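PDB 5TZ6: CurJ from Moorea producens 3L, which is a polyketide synthase module whose dehydratase domain probably catalyses vinylogous dehydration in curacin biosynthesis. Local coordinates for residues E192-C197 with W260-G265; K274-I279 with G294-K299. The protein carries 1 engineered substitution. All coordinates share one frame; numbering follows the deposited sequence.

Contact 1: residues E192-C197 with W260-G265; sequences EGEVLC and WCYTCG
In the hotdog fold of the dehydratase domain, two antiparallel strands meet here, with V195 facing T263 and C197 facing C261 as hydrogen-bonded pairs. The short strand axes approach to 4.7 Å at 166°, nearly antiparallel. V195 N reaches T263 O at 2.9 Å, T263 N returns a bond to V195 O, and C197 and C261 repeat the exchange. G193 O accepts a longer bond of 3.3 Å from G265 N, carrying the ladder past the start of strand 194-197.

On the face of V195 and T263 the two side chains run side by side, V195 CG1 lying 3.6 Å from T263 CB, while T263 OG1 is hydrogen-bonded to S224 OG. On the face of E194, L196, Y262 and C264, helix 151-157 touches L196 and Y262, and it also touches W260. Here L196 CD1 meets W260 CE3 at 3.8 Å, approaching the indole obliquely, and W260 NE1 is hydrogen-bonded to Q284 OE1. E194 places CG between its backbone N and carbonyl carbon (chi1 63°), and its extended chain then brings the carboxylate to the rim of the Y262 ring, the two planes 39° apart. Y262 OH donates to the anti side of E194 OE2 at 2.5 Å, with that oxygen lying in the ring plane.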
loop_
_atom_site.group_PDB
_atom_site.type_symbol
_atom_site.label_atom_id
_atom_site.label_comp_id
_atom_site.label_asym_id
_atom_site.label_seq_id
_atom_site.Cartn_x
_atom_site.Cartn_y
_atom_site.Cartn_z
ATOM N N GLU A 192 27.953 -33.848 -22.306
ATOM C CA GLU A 192 28.486 -34.546 -21.141
ATOM C C GLU A 192 28.259 -33.672 -19.908
ATOM O O GLU A 192 28.969 -32.684 -19.685
ATOM C CB GLU A 192 29.958 -34.882 -21.340
ATOM C CG GLU A 192 30.377 -36.139 -20.598
ATOM C CD GLU A 192 29.366 -37.268 -20.755
ATOM O OE1 GLU A 192 28.279 -37.186 -20.145
ATOM O OE2 GLU A 192 29.652 -38.230 -21.497
ATOM N N GLY A 193 27.269 -34.038 -19.094
ATOM C CA GLY A 193 26.907 -33.244 -17.933
ATOM C C GLY A 193 26.452 -31.834 -18.243
ATOM O O GLY A 193 26.465 -30.978 -17.357
ATOM N N GLU A 194 26.051 -31.563 -19.482
ATOM C CA GLU A 194 25.608 -30.238 -19.889
ATOM C C GLU A 194 24.456 -30.393 -20.873
ATOM O O GLU A 194 24.331 -31.420 -21.546
ATOM C CB GLU A 194 26.763 -29.419 -20.495
ATOM C CG GLU A 194 27.358 -30.008 -21.768
ATOM C CD GLU A 194 28.809 -29.595 -21.984
ATOM O OE1 GLU A 194 29.561 -30.364 -22.627
ATOM O OE2 GLU A 194 29.203 -28.511 -21.502
ATOM N N VAL A 195 23.611 -29.370 -20.948
ATOM C CA VAL A 195 22.440 -29.393 -21.815
ATOM C C VAL A 195 22.214 -27.998 -22.381
ATOM O O VAL A 195 22.408 -26.994 -21.687
ATOM C CB VAL A 195 21.181 -29.883 -21.068
ATOM C CG1 VAL A 195 20.765 -28.875 -20.011
ATOM C CG2 VAL A 195 20.038 -30.131 -22.049
ATOM N N LEU A 196 21.786 -27.949 -23.641
ATOM C CA LEU A 196 21.454 -26.714 -24.338
ATOM C C LEU A 196 20.019 -26.803 -24.833
ATOM O O LEU A 196 19.689 -27.682 -25.635
ATOM C CB LEU A 196 22.408 -26.464 -25.510
ATOM C CG LEU A 196 22.010 -25.344 -26.476
ATOM C CD1 LEU A 196 22.300 -23.982 -25.880
ATOM C CD2 LEU A 196 22.715 -25.503 -27.821
ATOM N N CYS A 197 19.166 -25.920 -24.328
ATOM C CA CYS A 197 17.761 -25.875 -24.704
ATOM C C CYS A 197 17.494 -24.655 -25.574
ATOM O O CYS A 197 17.950 -23.549 -25.265
ATOM C CB CYS A 197 16.863 -25.836 -23.470
ATOM S SG CYS A 197 16.996 -27.292 -22.425
ATOM N N TRP A 260 18.165 -19.021 -25.804
ATOM C CA TRP A 260 18.957 -20.220 -25.575
ATOM C C TRP A 260 19.254 -20.345 -24.088
ATOM O O TRP A 260 19.528 -19.347 -23.420
ATOM C CB TRP A 260 20.268 -20.189 -26.362
ATOM C CG TRP A 260 20.096 -20.238 -27.854
ATOM C CD1 TRP A 260 20.121 -19.178 -28.715
ATOM C CD2 TRP A 260 19.885 -21.404 -28.661
ATOM N NE1 TRP A 260 19.935 -19.613 -30.005
ATOM C CE2 TRP A 260 19.790 -20.974 -30.000
ATOM C CE3 TRP A 260 19.770 -22.769 -28.382
ATOM C CZ2 TRP A 260 19.584 -21.858 -31.054
ATOM C CZ3 TRP A 260 19.568 -23.645 -29.428
ATOM C CH2 TRP A 260 19.475 -23.187 -30.749
ATOM N N CYS A 261 19.209 -21.573 -23.576
ATOM C CA CYS A 261 19.451 -21.843 -22.165
ATOM C C CYS A 261 20.498 -22.941 -22.036
ATOM O O CYS A 261 20.239 -24.092 -22.400
ATOM C CB CYS A 261 18.163 -22.246 -21.452
ATOM S SG CYS A 261 18.441 -22.654 -19.729
ATOM N N TYR A 262 21.659 -22.598 -21.491
ATOM C CA TYR A 262 22.754 -23.536 -21.293
ATOM C C TYR A 262 22.864 -23.869 -19.815
ATOM O O TYR A 262 22.896 -22.971 -18.975
ATOM C CB TYR A 262 24.067 -22.950 -21.809
ATOM C CG TYR A 262 25.288 -23.804 -21.544
ATOM C CD1 TYR A 262 25.373 -25.100 -22.035
ATOM C CD2 TYR A 262 26.372 -23.297 -20.831
ATOM C CE1 TYR A 262 26.492 -25.879 -21.801
ATOM C CE2 TYR A 262 27.498 -24.068 -20.596
ATOM C CZ TYR A 262 27.552 -25.358 -21.082
ATOM O OH TYR A 262 28.667 -26.131 -20.852
ATOM N N THR A 263 22.901 -25.156 -19.498
ATOM C CA THR A 263 22.923 -25.623 -18.121
ATOM C C THR A 263 24.016 -26.665 -17.974
ATOM O O THR A 263 24.246 -27.463 -18.887
ATOM C CB THR A 263 21.577 -26.245 -17.701
ATOM O OG1 THR A 263 20.533 -25.267 -17.785
ATOM C CG2 THR A 263 21.658 -26.778 -16.278
ATOM N N CYS A 264 24.699 -26.650 -16.834
ATOM C CA CYS A 264 25.631 -27.724 -16.516
ATOM C C CYS A 264 25.567 -27.999 -15.025
ATOM O O CYS A 264 25.275 -27.108 -14.230
ATOM C CB CYS A 264 27.067 -27.399 -16.949
ATOM S SG CYS A 264 27.528 -25.676 -16.780
ATOM N N GLY A 265 25.817 -29.242 -14.654
ATOM C CA GLY A 265 25.690 -29.628 -13.265
ATOM C C GLY A 265 25.617 -31.130 -13.117
ATOM O O GLY A 265 25.634 -31.883 -14.093
#

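Contact 2: residues K274-I279 with G294-K299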
loop_
_atom_site.group_PDB
_atom_site.type_symbol
_atom_site.label_atom_id
_atom_site.label_comp_id
_atom_site.label_asym_id
_atom_site.label_seq_id
_atom_site.Cartn_x
_atom_site.Cartn_y
_atom_site.Cartn_z
ATOM N N LYS A 274 20.825 -34.197 -3.919
ATOM C CA LYS A 274 21.045 -32.812 -4.301
ATOM C C LYS A 274 21.573 -32.768 -5.726
ATOM O O LYS A 274 22.530 -33.475 -6.061
ATOM C CB LYS A 274 22.046 -32.136 -3.369
ATOM C CG LYS A 274 21.596 -32.013 -1.933
ATOM C CD LYS A 274 22.743 -31.510 -1.077
ATOM C CE LYS A 274 22.266 -31.112 0.297
ATOM N NZ LYS A 274 21.315 -32.114 0.848
ATOM N N PHE A 275 20.951 -31.945 -6.559
ATOM C CA PHE A 275 21.449 -31.672 -7.898
ATOM C C PHE A 275 21.866 -30.211 -7.962
ATOM O O PHE A 275 21.049 -29.316 -7.699
ATOM C CB PHE A 275 20.401 -31.978 -8.964
ATOM C CG PHE A 275 20.969 -32.033 -10.346
ATOM C CD1 PHE A 275 21.033 -30.892 -11.123
ATOM C CD2 PHE A 275 21.478 -33.217 -10.851
ATOM C CE1 PHE A 275 21.575 -30.936 -12.390
ATOM C CE2 PHE A 275 22.020 -33.268 -12.115
ATOM C CZ PHE A 275 22.068 -32.128 -12.888
ATOM N N LYS A 276 23.128 -29.974 -8.323
ATOM C CA LYS A 276 23.711 -28.639 -8.356
ATOM C C LYS A 276 24.098 -28.269 -9.783
ATOM O O LYS A 276 24.668 -29.086 -10.518
ATOM C CB LYS A 276 24.930 -28.543 -7.435
ATOM C CG LYS A 276 24.641 -28.913 -5.987
ATOM C CD LYS A 276 25.923 -29.099 -5.185
ATOM C CE LYS A 276 25.620 -29.253 -3.700
ATOM N NZ LYS A 276 26.858 -29.300 -2.874
ATOM N N ALA A 277 23.788 -27.032 -10.167
ATOM C CA ALA A 277 23.901 -26.615 -11.555
ATOM C C ALA A 277 24.147 -25.114 -11.658
ATOM O O ALA A 277 23.774 -24.340 -10.771
ATOM C CB ALA A 277 22.633 -26.975 -12.327
ATOM N N ASP A 278 24.783 -24.719 -12.757
ATOM C CA ASP A 278 24.843 -23.339 -13.212
ATOM C C ASP A 278 24.053 -23.227 -14.510
ATOM O O ASP A 278 24.085 -24.135 -15.354
ATOM C CB ASP A 278 26.288 -22.884 -13.436
ATOM C CG ASP A 278 27.075 -22.745 -12.135
ATOM O OD1 ASP A 278 26.482 -22.348 -11.111
ATOM O OD2 ASP A 278 28.291 -23.032 -12.140
ATOM N N ILE A 279 23.354 -22.104 -14.669
ATOM C CA ILE A 279 22.469 -21.882 -15.804
ATOM C C ILE A 279 22.755 -20.514 -16.405
ATOM O O ILE A 279 23.059 -19.552 -15.692
ATOM C CB ILE A 279 20.988 -21.996 -15.381
ATOM C CG1 ILE A 279 20.764 -23.299 -14.600
ATOM C CG2 ILE A 279 20.081 -21.894 -16.594
ATOM C CD1 ILE A 279 19.431 -23.381 -13.894
ATOM N N GLY A 294 25.016 -21.638 -8.699
ATOM C CA GLY A 294 24.707 -22.367 -7.486
ATOM C C GLY A 294 23.248 -22.737 -7.338
ATOM O O GLY A 294 22.702 -22.659 -6.230
ATOM N N PHE A 295 22.585 -23.090 -8.434
ATOM C CA PHE A 295 21.242 -23.640 -8.338
ATOM C C PHE A 295 21.305 -25.020 -7.702
ATOM O O PHE A 295 22.065 -25.883 -8.150
ATOM C CB PHE A 295 20.595 -23.736 -9.718
ATOM C CG PHE A 295 19.232 -24.360 -9.700
ATOM C CD1 PHE A 295 19.090 -25.740 -9.687
ATOM C CD2 PHE A 295 18.094 -23.572 -9.704
ATOM C CE1 PHE A 295 17.841 -26.322 -9.663
ATOM C CE2 PHE A 295 16.835 -24.153 -9.689
ATOM C CZ PHE A 295 16.709 -25.528 -9.669
ATOM N N GLU A 296 20.519 -25.232 -6.653
ATOM C CA GLU A 296 20.407 -26.540 -6.023
ATOM C C GLU A 296 18.943 -26.941 -5.976
ATOM O O GLU A 296 18.111 -26.213 -5.408
ATOM C CB GLU A 296 20.996 -26.565 -4.614
ATOM C CG GLU A 296 20.894 -27.957 -3.987
ATOM C CD GLU A 296 21.497 -28.053 -2.595
ATOM O OE1 GLU A 296 20.724 -28.145 -1.618
ATOM O OE2 GLU A 296 22.741 -28.037 -2.476
ATOM N N GLY A 297 18.640 -28.088 -6.587
ATOM C CA GLY A 297 17.356 -28.745 -6.428
ATOM C C GLY A 297 17.551 -29.978 -5.563
ATOM O O GLY A 297 18.650 -30.537 -5.494
ATOM N N ARG A 298 16.489 -30.400 -4.892
ATOM C CA ARG A 298 16.550 -31.565 -4.021
ATOM C C ARG A 298 15.403 -32.505 -4.338
ATOM O O ARG A 298 14.277 -32.060 -4.584
ATOM C CB ARG A 298 16.502 -31.179 -2.546
ATOM C CG ARG A 298 17.711 -30.411 -2.092
ATOM C CD ARG A 298 17.808 -30.384 -0.588
ATOM N NE ARG A 298 18.946 -29.594 -0.141
ATOM C CZ ARG A 298 19.214 -29.337 1.131
ATOM N NH1 ARG A 298 18.425 -29.812 2.085
ATOM N NH2 ARG A 298 20.270 -28.606 1.451
ATOM N N LYS A 299 15.699 -33.804 -4.313
ATOM C CA LYS A 299 14.678 -34.815 -4.540
ATOM C C LYS A 299 13.543 -34.629 -3.547
ATOM O O LYS A 299 13.775 -34.412 -2.354
ATOM C CB LYS A 299 15.283 -36.210 -4.384
ATOM C CG LYS A 299 16.080 -36.697 -5.578
ATOM C CD LYS A 299 15.329 -37.770 -6.343
ATOM C CE LYS A 299 16.263 -38.563 -7.247
ATOM N NZ LYS A 299 15.537 -39.629 -7.994
#
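Residues 274-279 and 295-299 run antiparallel, their short axes 4.7 Å apart at 160°. F275 with G297 and A277 with F295 are the hydrogen-bonded pairs. F275 N to G297 O measures 2.9 Å, and the other three bonds of these pairs match it. K274 with R298 and K276 with E296 are the non-hydrogen-bonded pairs. At G294, where the chain turns a corner with positive phi, a side chain takes over the pairing: D278 OD1 accepts G294 N at 2.9 Å, the donor meeting the oxygen almost head-on.

The face of K274, K276, E296 and R298 is charged. E296 OE1 accepts R298 NE at 2.7 Å in a salt bridge, with the oxygen close to the guanidinium plane; this fixes the flat group beside the carboxylate. K274 runs alongside R298, and its bend at the last torsion (chi4 44°) puts NZ over the centre of one guanidinium face, 3.5 Å above the plane. The nearby E296 carboxylate probably offsets part of the positive charge gathered there. K276 lays CE 3.4 Å from E296 OE2, but its NZ forms a salt bridge with D268 instead.

The other face carries F275, A277 and F295; I279 CD1 comes to 4.3 Å from F295 CG, approaching the ring obliquely. F295 also meets F222 of helix 215-223 and touches P242, a residue of the ligand pocket; its side chain lies about 7 Å from the bound hydroxy acid. Strand 239-250 flanks the hairpin on the side of 294-299, where F243 makes a cation-pi contact with R298, and strand 258-267 flanks 274-279.

From the N terminus, the chain lays down strand 194-200, passes through helix 215-223 and strand 239-250, and returns in strand 258-267; contact 1 closes this excursion of 62 residues. Contact 2 opens only afterwards and closes the much shorter hairpin of strands 274-282 and 288-300, so the two loops stand in series and neither nest nor cross. They are joined laterally, because strands 258-267 and 274-282 are neighbours: C264 O lies 2.8 Å from D278 N, a probable hydrogen bond, and C261 SG packs 3.6 Å from I279 CG2. Together they align four strands adjacent in the sheet, from 194-200 across to 288-300, where F295 approaches the ligand pocket.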